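Local coordinates for ABC transporter sugar binding protein (Xanthomonas axonopodis pv. citri, PDB 3UOR), which probably binds maltose or related sugars as the periplasmic receptor of an ABC transporter that imports them, at residues A119-G124 against P341-T346; Q326-A331 against W347-L352; L99-E104 against I307-Q312. One frame throughout, in Å; residues are numbered along the deposited sequence.

Contact 1: residues A119-G124 against P341-T346; sequences ADYFPG and PPRRST
Asp120 turns its CG anti to the backbone N (chi1 -172°), and the Arg343 chain bends at chi3 (-52°), which brings carboxylate and guanidinium together. One oxygen takes most of the grip. Asp120 OD1 receives Arg343 NE at 2.8 Å on its anti lone pair, in a salt bridge close to the guanidinium plane; Arg343 NH1 donates to the carbonyl oxygens of Ile115 and Ser325. On the syn side Asp120 OD1 accepts from Ser345 OG at 2.8 Å and Ser345 N at 3.2 Å. Such multiple donation fixes the rotation of the carboxylate and probably favours its charged form. A water joins Asp120 OD2 to Arg344 NH1, which also donates to Ala119 O at 3.0 Å in the plane of both groups, while Glu366 pairs with NE of that arginine.

Between these side chains the backbones form a single antiparallel bridge, a non-hydrogen-bonded pair of Tyr121 and Arg343, flanked by Arg344 N to Asp120 O (2.7 Å) and Phe122 N to Pro342 O (3.3 Å). Arg343 CB makes a CH-pi contact 4.0 Å from the Tyr121 ring centroid. Tyr121 and Pro342 lean on strand 134-150, Pro342 and Arg343 touch Gln330 of helix 327-337, and Phe122 is the N-cap residue of helix 123-127.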
ATOM      1  N   ALA A 119     -15.162  -0.224 -13.687  1.00 36.65           N
ATOM      2  CA  ALA A 119     -15.971  -1.086 -12.823  1.00 37.47           C
ATOM      3  C   ALA A 119     -15.241  -2.384 -12.477  1.00 37.04           C
ATOM      4  O   ALA A 119     -15.626  -3.089 -11.549  1.00 34.90           O
ATOM      5  CB  ALA A 119     -17.334  -1.401 -13.484  1.00 41.28           C
ATOM      6  N   ASP A 120     -14.195  -2.712 -13.229  1.00 33.26           N
ATOM      7  CA  ASP A 120     -13.452  -3.956 -12.972  1.00 30.11           C
ATOM      8  C   ASP A 120     -12.295  -3.734 -11.984  1.00 37.90           C
ATOM      9  O   ASP A 120     -11.629  -4.688 -11.578  1.00 36.56           O
ATOM     10  CB  ASP A 120     -12.920  -4.527 -14.285  1.00 30.02           C
ATOM     11  CG  ASP A 120     -12.300  -5.907 -14.132  1.00 35.46           C
ATOM     12  OD1 ASP A 120     -11.167  -6.108 -14.644  1.00 32.74           O
ATOM     13  OD2 ASP A 120     -12.935  -6.780 -13.501  1.00 41.96           O
ATOM     14  N   TYR A 121     -12.059  -2.475 -11.602  1.00 33.38           N
ATOM     15  CA  TYR A 121     -10.967  -2.147 -10.682  1.00 27.82           C
ATOM     16  C   TYR A 121     -11.456  -2.113  -9.236  1.00 30.54           C
ATOM     17  O   TYR A 121     -12.562  -1.655  -8.948  1.00 31.33           O
ATOM     18  CB  TYR A 121     -10.345  -0.785 -11.038  1.00 27.53           C
ATOM     19  CG  TYR A 121      -9.395  -0.847 -12.216  1.00 33.12           C
ATOM     20  CD1 TYR A 121      -8.030  -0.786 -12.026  1.00 29.28           C
ATOM     21  CD2 TYR A 121      -9.866  -0.993 -13.521  1.00 35.74           C
ATOM     22  CE1 TYR A 121      -7.159  -0.853 -13.092  1.00 28.36           C
ATOM     23  CE2 TYR A 121      -8.989  -1.059 -14.597  1.00 26.80           C
ATOM     24  CZ  TYR A 121      -7.644  -0.984 -14.374  1.00 32.95           C
ATOM     25  OH  TYR A 121      -6.750  -1.038 -15.418  1.00 29.90           O
ATOM     26  N   PHE A 122     -10.646  -2.601  -8.314  1.00 29.88           N
ATOM     27  CA  PHE A 122     -11.070  -2.555  -6.918  1.00 27.15           C
ATOM     28  C   PHE A 122     -11.381  -1.097  -6.565  1.00 29.87           C
ATOM     29  O   PHE A 122     -10.622  -0.197  -6.914  1.00 38.36           O
ATOM     30  CB  PHE A 122     -10.013  -3.181  -6.011  1.00 26.62           C
ATOM     31  CG  PHE A 122      -9.704  -4.614  -6.361  1.00 29.01           C
ATOM     32  CD1 PHE A 122     -10.630  -5.613  -6.113  1.00 26.79           C
ATOM     33  CD2 PHE A 122      -8.492  -4.958  -6.940  1.00 30.86           C
ATOM     34  CE1 PHE A 122     -10.357  -6.943  -6.422  1.00 26.43           C
ATOM     35  CE2 PHE A 122      -8.210  -6.281  -7.263  1.00 33.13           C
ATOM     36  CZ  PHE A 122      -9.156  -7.277  -7.017  1.00 25.79           C
ATOM     37  N   PRO A 123     -12.532  -0.857  -5.927  1.00 33.22           N
ATOM     38  CA  PRO A 123     -13.005   0.529  -5.796  1.00 40.12           C
ATOM     39  C   PRO A 123     -12.061   1.402  -4.961  1.00 36.19           C
ATOM     40  O   PRO A 123     -11.807   2.529  -5.357  1.00 31.71           O
ATOM     41  CB  PRO A 123     -14.386   0.381  -5.132  1.00 40.43           C
ATOM     42  CG  PRO A 123     -14.352  -0.983  -4.480  1.00 44.75           C
ATOM     43  CD  PRO A 123     -13.485  -1.835  -5.376  1.00 34.56           C
ATOM     44  N   GLY A 124     -11.538   0.887  -3.848  1.00 31.84           N
ATOM     45  CA  GLY A 124     -10.593   1.636  -3.047  1.00 32.46           C
ATOM     46  C   GLY A 124      -9.316   1.927  -3.830  1.00 36.48           C
ATOM     47  O   GLY A 124      -8.682   2.955  -3.640  1.00 30.88           O
ATOM     48  N   PRO A 341      -2.187  -7.316  -9.011  1.00 30.72           N
ATOM     49  CA  PRO A 341      -3.024  -6.677 -10.030  1.00 30.41           C
ATOM     50  C   PRO A 341      -4.091  -5.829  -9.370  1.00 27.48           C
ATOM     51  O   PRO A 341      -4.608  -6.205  -8.316  1.00 29.68           O
ATOM     52  CB  PRO A 341      -3.662  -7.866 -10.740  1.00 27.73           C
ATOM     53  CG  PRO A 341      -2.621  -8.966 -10.624  1.00 35.29           C
ATOM     54  CD  PRO A 341      -2.087  -8.770  -9.197  1.00 30.97           C
ATOM     55  N   PRO A 342      -4.441  -4.702  -9.992  1.00 26.59           N
ATOM     56  CA  PRO A 342      -5.446  -3.799  -9.415  1.00 28.94           C
ATOM     57  C   PRO A 342      -6.845  -4.055  -9.939  1.00 34.60           C
ATOM     58  O   PRO A 342      -7.723  -3.262  -9.609  1.00 32.27           O
ATOM     59  CB  PRO A 342      -4.985  -2.424  -9.898  1.00 27.73           C
ATOM     60  CG  PRO A 342      -4.346  -2.693 -11.202  1.00 25.06           C
ATOM     61  CD  PRO A 342      -3.706  -4.075 -11.100  1.00 21.95           C
ATOM     62  N   ARG A 343      -7.062  -5.117 -10.724  1.00 28.81           N
ATOM     63  CA  ARG A 343      -8.402  -5.355 -11.305  1.00 38.30           C
ATOM     64  C   ARG A 343      -8.892  -6.799 -11.184  1.00 31.41           C
ATOM     65  O   ARG A 343      -8.102  -7.722 -11.189  1.00 38.36           O
ATOM     66  CB  ARG A 343      -8.481  -4.872 -12.771  1.00 37.66           C
ATOM     67  CG  ARG A 343      -7.483  -5.501 -13.724  1.00 34.41           C
ATOM     68  CD  ARG A 343      -7.553  -4.879 -15.133  1.00 33.97           C
ATOM     69  NE  ARG A 343      -8.915  -4.868 -15.668  1.00 36.33           N
ATOM     70  CZ  ARG A 343      -9.226  -4.461 -16.899  1.00 43.24           C
ATOM     71  NH1 ARG A 343      -8.270  -4.063 -17.738  1.00 28.45           N
ATOM     72  NH2 ARG A 343     -10.493  -4.451 -17.295  1.00 39.77           N
ATOM     73  N   ARG A 344     -10.203  -6.982 -11.070  1.00 29.36           N
ATOM     74  CA  ARG A 344     -10.756  -8.301 -10.788  1.00 36.65           C
ATOM     75  C   ARG A 344     -10.483  -9.301 -11.875  1.00 34.47           C
ATOM     76  O   ARG A 344     -10.282 -10.480 -11.600  1.00 40.96           O
ATOM     77  CB  ARG A 344     -12.260  -8.230 -10.591  1.00 43.18           C
ATOM     78  CG  ARG A 344     -12.621  -7.369  -9.458  1.00 39.65           C
ATOM     79  CD  ARG A 344     -13.965  -7.715  -8.924  1.00 42.95           C
ATOM     80  NE  ARG A 344     -14.288  -6.726  -7.906  1.00 44.24           N
ATOM     81  CZ  ARG A 344     -14.716  -5.508  -8.195  1.00 44.83           C
ATOM     82  NH1 ARG A 344     -14.882  -5.154  -9.466  1.00 45.32           N
ATOM     83  NH2 ARG A 344     -14.978  -4.651  -7.220  1.00 37.95           N
ATOM     84  N   SER A 345     -10.477  -8.851 -13.118  1.00 31.80           N
ATOM     85  CA  SER A 345     -10.370  -9.832 -14.184  1.00 42.24           C
ATOM     86  C   SER A 345      -8.972 -10.451 -14.241  1.00 37.30           C
ATOM     87  O   SER A 345      -8.818 -11.602 -14.630  1.00 38.68           O
ATOM     88  CB  SER A 345     -10.864  -9.284 -15.536  1.00 40.21           C
ATOM     89  OG  SER A 345     -10.040  -8.253 -16.022  1.00 53.75           O
ATOM     90  N   THR A 346      -7.953  -9.711 -13.825  1.00 34.43           N
ATOM     91  CA  THR A 346      -6.627 -10.315 -13.766  1.00 39.02           C
ATOM     92  C   THR A 346      -6.616 -11.389 -12.695  1.00 34.36           C
ATOM     93  O   THR A 346      -5.955 -12.406 -12.841  1.00 33.49           O
ATOM     94  CB  THR A 346      -5.551  -9.305 -13.441  1.00 35.21           C
ATOM     95  OG1 THR A 346      -5.655  -8.218 -14.355  1.00 33.47           O
ATOM     96  CG2 THR A 346      -4.176  -9.939 -13.595  1.00 28.98           C
TER
HETATM   97  O   HOH W   1     -15.248  -6.809 -12.063  1.00 54.93           O

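Contact 2: residues Q326-A331 against W347-L352; sequences QPQVQA and WKLPSL
Ala331 and Ser351 mark the closest backbone approach, CA to CA 6.8 Å, where the beginning of helix 327-337 faces the short helix 350-353. The contact is apolar and turns on one methyl group. Leu349 keeps CG anti to its carbonyl carbon (chi1 -64°) and extends onward (chi2 173°), which carries CD1 across to the first turn of the facing helix. There CD1 meets Pro327 CB and Ala331 CB, each at 3.9 Å, so it bridges two residues one turn apart. The same methyl rests 3.4 Å from Pro327 O, a carbonyl already engaged by Ala331 N in the helix.

Leu352 adds a second, looser touch, its CD1 standing 4.4 Å from Ala331 CB. Its other methyl, CD2, lies 3.7 Å above one face of the Trp347 ring, offset toward the rim; Trp347 NE1 in turn donates to Pro341 O.

Both helices begin alike, with an N-cap residue (Gln326, Leu349) followed by proline in the first turn, a place where proline's missing N-H costs no helical bond. The start of helix 327-337 thus packs on Leu349 and the first turn of helix 350-353, an apolar contact between helix starts at the protein surface, with a loop and helix 344-348 between them in sequence.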
ATOM      1  N   GLN A 326      -3.774  -4.590 -19.461  1.00 37.15           N
ATOM      2  CA  GLN A 326      -4.342  -5.867 -19.920  1.00 34.26           C
ATOM      3  C   GLN A 326      -4.162  -6.987 -18.896  1.00 34.71           C
ATOM      4  O   GLN A 326      -3.059  -7.203 -18.374  1.00 38.49           O
ATOM      5  CB  GLN A 326      -3.722  -6.274 -21.257  1.00 32.71           C
ATOM      6  CG  GLN A 326      -4.027  -5.283 -22.407  1.00 39.30           C
ATOM      7  CD  GLN A 326      -3.320  -5.681 -23.692  1.00 48.68           C
ATOM      8  OE1 GLN A 326      -2.618  -6.684 -23.729  1.00 54.29           O
ATOM      9  NE2 GLN A 326      -3.507  -4.897 -24.748  1.00 48.70           N
ATOM     10  N   PRO A 327      -5.248  -7.698 -18.585  1.00 40.50           N
ATOM     11  CA  PRO A 327      -5.168  -8.750 -17.567  1.00 40.03           C
ATOM     12  C   PRO A 327      -3.987  -9.703 -17.727  1.00 41.11           C
ATOM     13  O   PRO A 327      -3.360 -10.069 -16.727  1.00 43.81           O
ATOM     14  CB  PRO A 327      -6.503  -9.465 -17.726  1.00 40.79           C
ATOM     15  CG  PRO A 327      -7.442  -8.342 -18.042  1.00 39.67           C
ATOM     16  CD  PRO A 327      -6.647  -7.379 -18.923  1.00 38.82           C
ATOM     17  N   GLN A 328      -3.665 -10.084 -18.955  1.00 42.96           N
ATOM     18  CA  GLN A 328      -2.589 -11.054 -19.166  1.00 43.43           C
ATOM     19  C   GLN A 328      -1.209 -10.442 -18.954  1.00 40.60           C
ATOM     20  O   GLN A 328      -0.284 -11.101 -18.483  1.00 45.90           O
ATOM     21  CB  GLN A 328      -2.707 -11.699 -20.551  1.00 52.94           C
ATOM     22  CG  GLN A 328      -4.008 -12.467 -20.696  1.00 73.83           C
ATOM     23  CD  GLN A 328      -4.080 -13.287 -21.963  1.00 94.91           C
ATOM     24  OE1 GLN A 328      -3.106 -13.386 -22.718  1.00 99.89           O
ATOM     25  NE2 GLN A 328      -5.243 -13.885 -22.207  1.00 99.75           N
ATOM     26  N   VAL A 329      -1.078  -9.167 -19.279  1.00 37.01           N
ATOM     27  CA  VAL A 329       0.167  -8.476 -19.008  1.00 37.51           C
ATOM     28  C   VAL A 329       0.358  -8.314 -17.489  1.00 43.00           C
ATOM     29  O   VAL A 329       1.458  -8.493 -16.961  1.00 41.35           O
ATOM     30  CB  VAL A 329       0.192  -7.144 -19.721  1.00 36.40           C
ATOM     31  CG1 VAL A 329       1.452  -6.376 -19.366  1.00 42.09           C
ATOM     32  CG2 VAL A 329       0.119  -7.392 -21.215  1.00 37.16           C
ATOM     33  N   GLN A 330      -0.733  -8.030 -16.790  1.00 33.68           N
ATOM     34  CA  GLN A 330      -0.691  -7.832 -15.353  1.00 38.46           C
ATOM     35  C   GLN A 330      -0.355  -9.144 -14.620  1.00 39.79           C
ATOM     36  O   GLN A 330       0.412  -9.145 -13.650  1.00 32.93           O
ATOM     37  CB  GLN A 330      -2.018  -7.249 -14.857  1.00 32.85           C
ATOM     38  CG  GLN A 330      -2.372  -5.874 -15.434  1.00 31.38           C
ATOM     39  CD  GLN A 330      -3.494  -5.186 -14.649  1.00 33.12           C
ATOM     40  OE1 GLN A 330      -4.339  -5.845 -14.043  1.00 32.31           O
ATOM     41  NE2 GLN A 330      -3.489  -3.871 -14.645  1.00 30.46           N
ATOM     42  N   ALA A 331      -0.944 -10.247 -15.080  1.00 32.88           N
ATOM     43  CA  ALA A 331      -0.617 -11.581 -14.566  1.00 36.33           C
ATOM     44  C   ALA A 331       0.878 -11.865 -14.707  1.00 42.57           C
ATOM     45  O   ALA A 331       1.509 -12.425 -13.812  1.00 46.28           O
ATOM     46  CB  ALA A 331      -1.428 -12.657 -15.307  1.00 26.78           C
ATOM     47  N   TRP A 347      -7.372 -11.152 -11.624  1.00 36.01           N
ATOM     48  CA  TRP A 347      -7.444 -12.086 -10.506  1.00 33.05           C
ATOM     49  C   TRP A 347      -8.195 -13.359 -10.870  1.00 39.40           C
ATOM     50  O   TRP A 347      -8.062 -14.364 -10.177  1.00 41.99           O
ATOM     51  CB  TRP A 347      -8.066 -11.418  -9.272  1.00 29.84           C
ATOM     52  CG  TRP A 347      -7.022 -10.605  -8.507  1.00 36.19           C
ATOM     53  CD1 TRP A 347      -6.717  -9.294  -8.690  1.00 31.31           C
ATOM     54  CD2 TRP A 347      -6.123 -11.091  -7.499  1.00 33.14           C
ATOM     55  NE1 TRP A 347      -5.701  -8.917  -7.841  1.00 33.76           N
ATOM     56  CE2 TRP A 347      -5.311 -10.010  -7.108  1.00 33.97           C
ATOM     57  CE3 TRP A 347      -5.934 -12.334  -6.884  1.00 31.39           C
ATOM     58  CZ2 TRP A 347      -4.336 -10.128  -6.120  1.00 31.11           C
ATOM     59  CZ3 TRP A 347      -4.959 -12.453  -5.907  1.00 34.72           C
ATOM     60  CH2 TRP A 347      -4.172 -11.349  -5.532  1.00 30.87           C
ATOM     61  N   LYS A 348      -8.971 -13.319 -11.956  1.00 36.13           N
ATOM     62  CA  LYS A 348      -9.721 -14.504 -12.386  1.00 38.09           C
ATOM     63  C   LYS A 348      -8.871 -15.441 -13.242  1.00 35.56           C
ATOM     64  O   LYS A 348      -9.216 -16.598 -13.420  1.00 46.43           O
ATOM     65  CB  LYS A 348     -11.004 -14.118 -13.131  1.00 44.08           C
ATOM     66  CG  LYS A 348     -12.064 -13.449 -12.245  1.00 49.66           C
ATOM     67  CD  LYS A 348     -13.181 -12.862 -13.093  1.00 67.23           C
ATOM     68  CE  LYS A 348     -13.815 -11.641 -12.422  1.00 75.56           C
ATOM     69  NZ  LYS A 348     -14.052 -10.512 -13.395  1.00 80.42           N
ATOM     70  N   LEU A 349      -7.767 -14.932 -13.785  1.00 40.99           N
ATOM     71  CA  LEU A 349      -6.851 -15.767 -14.568  1.00 37.85           C
ATOM     72  C   LEU A 349      -6.283 -16.892 -13.709  1.00 44.53           C
ATOM     73  O   LEU A 349      -5.938 -16.688 -12.542  1.00 47.89           O
ATOM     74  CB  LEU A 349      -5.730 -14.919 -15.181  1.00 31.48           C
ATOM     75  CG  LEU A 349      -6.224 -13.888 -16.196  1.00 35.66           C
ATOM     76  CD1 LEU A 349      -5.102 -12.986 -16.641  1.00 42.27           C
ATOM     77  CD2 LEU A 349      -6.856 -14.609 -17.424  1.00 40.66           C
ATOM     78  N   PRO A 350      -6.199 -18.101 -14.274  1.00 53.39           N
ATOM     79  CA  PRO A 350      -5.767 -19.253 -13.473  1.00 60.16           C
ATOM     80  C   PRO A 350      -4.427 -19.039 -12.747  1.00 54.47           C
ATOM     81  O   PRO A 350      -4.267 -19.481 -11.613  1.00 55.41           O
ATOM     82  CB  PRO A 350      -5.676 -20.378 -14.511  1.00 69.37           C
ATOM     83  CG  PRO A 350      -6.696 -19.987 -15.564  1.00 62.22           C
ATOM     84  CD  PRO A 350      -6.604 -18.483 -15.638  1.00 54.93           C
ATOM     85  N   SER A 351      -3.487 -18.373 -13.404  1.00 48.53           N
ATOM     86  CA  SER A 351      -2.229 -17.960 -12.800  1.00 50.36           C
ATOM     87  C   SER A 351      -2.413 -17.407 -11.358  1.00 65.69           C
ATOM     88  O   SER A 351      -1.676 -17.763 -10.436  1.00 70.09           O
ATOM     89  CB  SER A 351      -1.605 -16.897 -13.726  1.00 60.29           C
ATOM     90  OG  SER A 351      -0.373 -16.379 -13.243  1.00 63.36           O
ATOM     91  N   LEU A 352      -3.405 -16.542 -11.173  1.00 52.83           N
ATOM     92  CA  LEU A 352      -3.669 -15.918  -9.880  1.00 48.96           C
ATOM     93  C   LEU A 352      -4.715 -16.662  -9.056  1.00 47.92           C
ATOM     94  O   LEU A 352      -4.560 -16.842  -7.854  1.00 48.86           O
ATOM     95  CB  LEU A 352      -4.099 -14.461 -10.082  1.00 48.13           C
ATOM     96  CG  LEU A 352      -2.914 -13.502 -10.183  1.00 52.16           C
ATOM     97  CD1 LEU A 352      -3.113 -12.458 -11.226  1.00 51.11           C
ATOM     98  CD2 LEU A 352      -2.625 -12.866  -8.826  1.00 42.71           C
TER

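Contact 3: residues L99-E104 against I307-Q312; sequences LLDTLE and IFKSSQ
Lys309 and Asp101 supply the charged link between the two loops: Lys309 NZ donates to Asp101 OD1 at 2.8 Å, meeting that oxygen on its syn side but 29° out of the carboxylate plane. The lysine chain bends at chi3 (-64°), and its CD passes 3.2 Å from Asp101 O on the way to the acid. Two backbone bonds run alongside, both with nearly straight N-H...O. Glu104 N lies nearly in line with the C=O of Ile307 (N to O 2.9 Å), whereas Lys309 N sits above the carbonyl plane of Thr102, 3.0 Å from Thr102 O. Thr102 O also accepts from a water, which in turn accepts from Ser310 N, so that a second, solvent-mediated link reinforces the direct one.

These bonds flank a single antiparallel bridge, Leu103 with Phe308 as a non-hydrogen-bonded pair, at which two loops of different origin meet. Residues 99-104 leave helix 94-99 through a Schellman motif, with Asp101 at positive phi; residues 307-312 continue strand 303-307 of the main sheet and pass through a type I turn, Phe308 to Ser311, on the way to helix 314-324.

Glu104 crosses Lys309 at about a right angle, its OE1 3.5 Å from Lys309 CB, but its charge is paired by Lys314 in a salt bridge. Further inward the Phe308 ring takes over: Thr102 O lies at its edge, near the ring plane, and Leu103 CD2 makes the apolar contact, 3.8 Å from Phe308 CE2, as the two side chains pass at a slant. Leu103 also packs on Phe97 and Ala98 of helix 94-99, while Phe308 is met by Leu74 of helix 67-79 and by Leu83 and Pro84. Ile307 CB lies 4.1 Å from Glu104 CB, and the isoleucine side chain continues onto Ser317 and Ile321 of helix 314-324.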
ATOM      1  N   LEU A  99      -2.355  18.763  -8.225  1.00 54.75           N
ATOM      2  CA  LEU A  99      -2.552  20.148  -7.820  1.00 63.77           C
ATOM      3  C   LEU A  99      -1.449  21.077  -8.352  1.00 64.75           C
ATOM      4  O   LEU A  99      -1.618  22.293  -8.397  1.00 72.59           O
ATOM      5  CB  LEU A  99      -2.759  20.246  -6.302  1.00 70.41           C
ATOM      6  CG  LEU A  99      -3.925  19.333  -5.867  1.00 74.91           C
ATOM      7  CD1 LEU A  99      -4.189  19.398  -4.374  1.00 75.07           C
ATOM      8  CD2 LEU A  99      -5.211  19.635  -6.642  1.00 74.03           C
ATOM      9  N   LEU A 100      -0.336  20.499  -8.789  1.00 54.41           N
ATOM     10  CA  LEU A 100       0.660  21.250  -9.548  1.00 54.21           C
ATOM     11  C   LEU A 100       0.248  21.354 -11.024  1.00 63.35           C
ATOM     12  O   LEU A 100       0.995  21.883 -11.849  1.00 60.39           O
ATOM     13  CB  LEU A 100       2.005  20.542  -9.470  1.00 59.64           C
ATOM     14  CG  LEU A 100       3.158  21.284  -8.821  1.00 67.39           C
ATOM     15  CD1 LEU A 100       2.663  21.993  -7.589  1.00 69.50           C
ATOM     16  CD2 LEU A 100       4.265  20.304  -8.485  1.00 67.21           C
ATOM     17  N   ASP A 101      -0.923  20.814 -11.360  1.00 62.24           N
ATOM     18  CA  ASP A 101      -1.422  20.812 -12.740  1.00 60.60           C
ATOM     19  C   ASP A 101      -0.437  20.220 -13.766  1.00 56.44           C
ATOM     20  O   ASP A 101      -0.311  20.722 -14.880  1.00 58.75           O
ATOM     21  CB  ASP A 101      -1.866  22.226 -13.161  1.00 63.90           C
ATOM     22  CG  ASP A 101      -2.642  22.236 -14.477  1.00 72.15           C
ATOM     23  OD1 ASP A 101      -3.438  21.298 -14.720  1.00 67.16           O
ATOM     24  OD2 ASP A 101      -2.461  23.191 -15.271  1.00 78.13           O
ATOM     25  N   THR A 102       0.241  19.135 -13.412  1.00 55.93           N
ATOM     26  CA  THR A 102       1.149  18.488 -14.356  1.00 53.75           C
ATOM     27  C   THR A 102       0.533  17.247 -14.994  1.00 50.17           C
ATOM     28  O   THR A 102       1.127  16.627 -15.887  1.00 47.40           O
ATOM     29  CB  THR A 102       2.434  18.025 -13.662  1.00 59.38           C
ATOM     30  OG1 THR A 102       2.112  17.016 -12.683  1.00 54.82           O
ATOM     31  CG2 THR A 102       3.134  19.203 -12.992  1.00 57.21           C
ATOM     32  N   LEU A 103      -0.637  16.848 -14.523  1.00 45.49           N
ATOM     33  CA  LEU A 103      -1.124  15.524 -14.892  1.00 41.34           C
ATOM     34  C   LEU A 103      -2.286  15.611 -15.871  1.00 47.74           C
ATOM     35  O   LEU A 103      -3.226  16.387 -15.671  1.00 45.97           O
ATOM     36  CB  LEU A 103      -1.559  14.734 -13.657  1.00 38.57           C
ATOM     37  CG  LEU A 103      -0.510  14.389 -12.604  1.00 40.96           C
ATOM     38  CD1 LEU A 103      -1.149  13.590 -11.481  1.00 35.38           C
ATOM     39  CD2 LEU A 103       0.646  13.616 -13.219  1.00 40.52           C
ATOM     40  N   GLU A 104      -2.222  14.795 -16.914  1.00 42.15           N
ATOM     41  CA  GLU A 104      -3.283  14.743 -17.902  1.00 42.49           C
ATOM     42  C   GLU A 104      -4.509  14.057 -17.318  1.00 45.80           C
ATOM     43  O   GLU A 104      -4.401  12.941 -16.806  1.00 44.53           O
ATOM     44  CB  GLU A 104      -2.800  13.955 -19.116  1.00 43.70           C
ATOM     45  CG  GLU A 104      -3.864  13.746 -20.171  1.00 45.01           C
ATOM     46  CD  GLU A 104      -4.053  14.971 -21.055  1.00 50.20           C
ATOM     47  OE1 GLU A 104      -3.279  15.945 -20.920  1.00 48.61           O
ATOM     48  OE2 GLU A 104      -4.972  14.946 -21.889  1.00 54.08           O
ATOM     49  N   ILE A 307       0.070  10.209 -17.439  1.00 35.69           N
ATOM     50  CA  ILE A 307       0.613  10.868 -18.614  1.00 41.00           C
ATOM     51  C   ILE A 307       0.820  12.327 -18.203  1.00 50.02           C
ATOM     52  O   ILE A 307      -0.110  12.984 -17.715  1.00 49.20           O
ATOM     53  CB  ILE A 307      -0.368  10.780 -19.802  1.00 41.82           C
ATOM     54  CG1 ILE A 307      -0.664   9.317 -20.160  1.00 38.43           C
ATOM     55  CG2 ILE A 307       0.173  11.528 -21.016  1.00 42.66           C
ATOM     56  CD1 ILE A 307      -1.600   9.158 -21.359  1.00 35.84           C
ATOM     57  N   PHE A 308       2.038  12.833 -18.339  1.00 46.92           N
ATOM     58  CA  PHE A 308       2.254  14.248 -18.046  1.00 49.00           C
ATOM     59  C   PHE A 308       1.665  15.097 -19.169  1.00 52.81           C
ATOM     60  O   PHE A 308       1.784  14.752 -20.348  1.00 60.64           O
ATOM     61  CB  PHE A 308       3.730  14.546 -17.845  1.00 48.82           C
ATOM     62  CG  PHE A 308       4.277  13.994 -16.565  1.00 40.24           C
ATOM     63  CD1 PHE A 308       5.206  12.969 -16.578  1.00 47.19           C
ATOM     64  CD2 PHE A 308       3.835  14.475 -15.355  1.00 39.88           C
ATOM     65  CE1 PHE A 308       5.706  12.447 -15.400  1.00 39.46           C
ATOM     66  CE2 PHE A 308       4.324  13.960 -14.160  1.00 37.54           C
ATOM     67  CZ  PHE A 308       5.263  12.944 -14.185  1.00 39.59           C
ATOM     68  N   LYS A 309       1.010  16.197 -18.815  1.00 54.04           N
ATOM     69  CA  LYS A 309       0.273  16.945 -19.828  1.00 58.16           C
ATOM     70  C   LYS A 309       1.165  17.762 -20.760  1.00 59.71           C
ATOM     71  O   LYS A 309       0.690  18.302 -21.759  1.00 67.98           O
ATOM     72  CB  LYS A 309      -0.870  17.769 -19.218  1.00 64.40           C
ATOM     73  CG  LYS A 309      -0.465  18.974 -18.445  1.00 71.30           C
ATOM     74  CD  LYS A 309      -1.568  19.377 -17.486  1.00 77.48           C
ATOM     75  CE  LYS A 309      -2.827  19.797 -18.206  1.00 75.16           C
ATOM     76  NZ  LYS A 309      -3.891  20.145 -17.214  1.00 80.22           N
ATOM     77  N   SER A 310       2.460  17.812 -20.461  1.00 58.85           N
ATOM     78  CA  SER A 310       3.438  18.421 -21.372  1.00 65.02           C
ATOM     79  C   SER A 310       3.901  17.480 -22.500  1.00 67.06           C
ATOM     80  O   SER A 310       4.663  17.885 -23.377  1.00 70.01           O
ATOM     81  CB  SER A 310       4.655  18.935 -20.595  1.00 66.72           C
ATOM     82  OG  SER A 310       5.303  17.887 -19.885  1.00 65.61           O
ATOM     83  N   SER A 311       3.448  16.227 -22.471  1.00 60.43           N
ATOM     84  CA  SER A 311       3.848  15.227 -23.463  1.00 54.87           C
ATOM     85  C   SER A 311       3.315  15.551 -24.850  1.00 64.70           C
ATOM     86  O   SER A 311       2.194  16.042 -24.984  1.00 69.08           O
ATOM     87  CB  SER A 311       3.321  13.859 -23.039  1.00 56.79           C
ATOM     88  OG  SER A 311       3.181  12.981 -24.146  1.00 61.19           O
ATOM     89  N   GLN A 312       4.102  15.248 -25.882  1.00 68.18           N
ATOM     90  CA  GLN A 312       3.676  15.468 -27.268  1.00 68.30           C
ATOM     91  C   GLN A 312       2.918  14.266 -27.833  1.00 74.90           C
ATOM     92  O   GLN A 312       2.092  14.404 -28.734  1.00 74.24           O
ATOM     93  CB  GLN A 312       4.881  15.750 -28.171  1.00 71.35           C
ATOM     94  CG  GLN A 312       5.903  16.720 -27.602  1.00 86.20           C
ATOM     95  CD  GLN A 312       5.345  18.120 -27.409  1.00 98.24           C
ATOM     96  OE1 GLN A 312       4.344  18.492 -28.019  1.00 98.78           O
ATOM     97  NE2 GLN A 312       5.998  18.903 -26.556  1.00105.12           N
TER
HETATM   98  O   HOH W   2       3.163  18.249 -17.714  1.00 68.89           O
HETATM   99  O   HOH W   3      -2.405  11.263 -15.850  1.00 28.43           O

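Contacts 1 and 2 form one neighbourhood, their centres 11 Å apart: both draw on helix 344-348, and a probable hydrogen bond between Thr346 OG1 and Gln330 OE1 ties them. Contact 3 stands apart, its centre about 25 Å from that of contact 1 and 30 Å from that of contact 2. Along the chain the segments of contact 1 alternate with those of each of the others, whereas contact 3 closes before contact 2 opens. The main sheet connects the groups, since strand 303-307 leads into contact 3 and pairs with strand 134-150, which contact 1 touches. Segments far apart in sequence thus meet around the same mixed sheet, consistent with the two-lobed, multiply crossed chain of solute-binding proteins.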